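PDB 3RY7: ribokinase from Staphylococcus aureus, which catalyses the ATP- and magnesium-dependent phosphorylation of D-ribose at O-5, yielding D-ribose 5-phosphate. Local coordinates for residues Phe152-Ala155 against Lys156-Val160. Residues are numbered along the deposited sequence; the frame is centred on the assembly and turned at random.
Sequences FEIA and KAHGV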
# COMPACT_ATOMS: atom_id res chain seq x y z
N PHE A 152 35.34 7.04 4.96
CA PHE A 152 35.62 7.93 3.83
C PHE A 152 37.14 8.06 3.60
O PHE A 152 37.57 8.27 2.47
CB PHE A 152 34.98 9.31 4.05
CG PHE A 152 33.49 9.36 3.73
CD1 PHE A 152 32.80 10.58 3.72
CD2 PHE A 152 32.78 8.19 3.43
CE1 PHE A 152 31.42 10.63 3.42
CE2 PHE A 152 31.41 8.23 3.12
CZ PHE A 152 30.72 9.46 3.12
N GLU A 153 37.93 7.94 4.66
CA GLU A 153 39.41 7.92 4.51
C GLU A 153 39.87 6.71 3.72
O GLU A 153 40.65 6.82 2.77
CB GLU A 153 40.10 7.98 5.86
CG GLU A 153 40.01 9.33 6.54
CD GLU A 153 40.39 9.27 8.01
OE1 GLU A 153 40.30 8.15 8.57
OE2 GLU A 153 40.76 10.33 8.59
N ILE A 154 39.32 5.56 4.08
CA ILE A 154 39.57 4.32 3.35
C ILE A 154 39.15 4.42 1.89
O ILE A 154 39.91 4.04 0.99
CB ILE A 154 38.84 3.13 4.00
CG1 ILE A 154 39.41 2.86 5.40
CG2 ILE A 154 38.94 1.89 3.12
CD1 ILE A 154 38.61 1.80 6.16
N ALA A 155 37.93 4.90 1.67
CA ALA A 155 37.39 5.05 0.33
C ALA A 155 38.27 5.96 -0.52
O ALA A 155 38.74 5.57 -1.58
CB ALA A 155 35.97 5.61 0.39
N LYS A 156 38.50 7.16 -0.02
CA LYS A 156 39.22 8.20 -0.74
C LYS A 156 40.65 7.74 -1.07
O LYS A 156 41.15 7.98 -2.17
CB LYS A 156 39.25 9.48 0.10
CG LYS A 156 39.82 10.70 -0.58
CD LYS A 156 38.91 11.91 -0.35
CE LYS A 156 39.45 13.18 -1.04
NZ LYS A 156 40.77 13.62 -0.49
N ALA A 157 41.27 7.04 -0.13
CA ALA A 157 42.64 6.57 -0.30
C ALA A 157 42.75 5.56 -1.41
O ALA A 157 43.78 5.46 -2.06
CB ALA A 157 43.17 5.97 1.00
N HIS A 158 41.68 4.80 -1.64
CA HIS A 158 41.67 3.80 -2.71
C HIS A 158 40.82 4.19 -3.96
O HIS A 158 40.40 3.32 -4.72
CB HIS A 158 41.22 2.44 -2.16
CG HIS A 158 42.14 1.88 -1.12
ND1 HIS A 158 43.29 1.20 -1.44
CD2 HIS A 158 42.07 1.90 0.24
CE1 HIS A 158 43.90 0.83 -0.32
NE2 HIS A 158 43.17 1.24 0.70
N GLY A 159 40.59 5.47 -4.17
CA GLY A 159 39.88 5.92 -5.37
C GLY A 159 38.37 5.64 -5.40
O GLY A 159 37.73 5.70 -6.45
N VAL A 160 37.79 5.33 -4.24
CA VAL A 160 36.36 5.05 -4.16
C VAL A 160 35.58 6.34 -3.89
O VAL A 160 35.92 7.11 -2.98
CB VAL A 160 36.07 3.99 -3.08
CG1 VAL A 160 34.56 3.77 -2.92
CG2 VAL A 160 36.79 2.68 -3.42
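Val160 folds back against Ala155 where the helix 145-157 comes to its end. Its CB lies 3.8 Å from Ala155 CB and 3.4 Å from Ala155 O. From that CB the two methyls part: CG1, anti to the backbone N (chi1 176°), reaches Ala155 CB at 4.0 Å, whereas CG2, beside the backbone N, passes Ala155 O. The amide of Val160 takes the same carbonyl in a hydrogen bond of 2.8 Å from N to Ala155 O, the donor standing well above the carbonyl plane. His158 N adds a weak, bent bond to this oxygen, so two amides converge on it; the same N-H also bonds Ile154 O, at a longer 3.3 Å. Upstream the regular helical pattern still holds, with Lys156 N bonded to Phe152 O and Ala157 N to Glu153 O. The His158 side chain turns back along the helix end: CG sits beside its own backbone N (chi1 -63°), which brings CD2 to 3.1 Å from Ile154 O. That oxygen meets the imidazole at its edge, close to the ring plane. Ile154 and His158 both also touch Ile132 of the helix 128-132. On the inner face Phe152, Ala155 and Val160 all rest on Val137 of the strand 136-140, while the Lys156 side chain, bent at chi2 and chi4, leads away from the turn. Gly159 makes the reversal with positive phi (73°), a conformation that favours glycine; its N bonds Lys156 O at 3.3 Å, and its O accepts a bond from Lys266 NZ. Together, Val160 N to Ala155 O and Gly159 N to Lys156 O form a Schellman motif with Gly159 as C-prime, which ends the helix and turns the chain into strand 161-165 within the beta-alpha-beta unit 136-165 of this PfkB-family kinase.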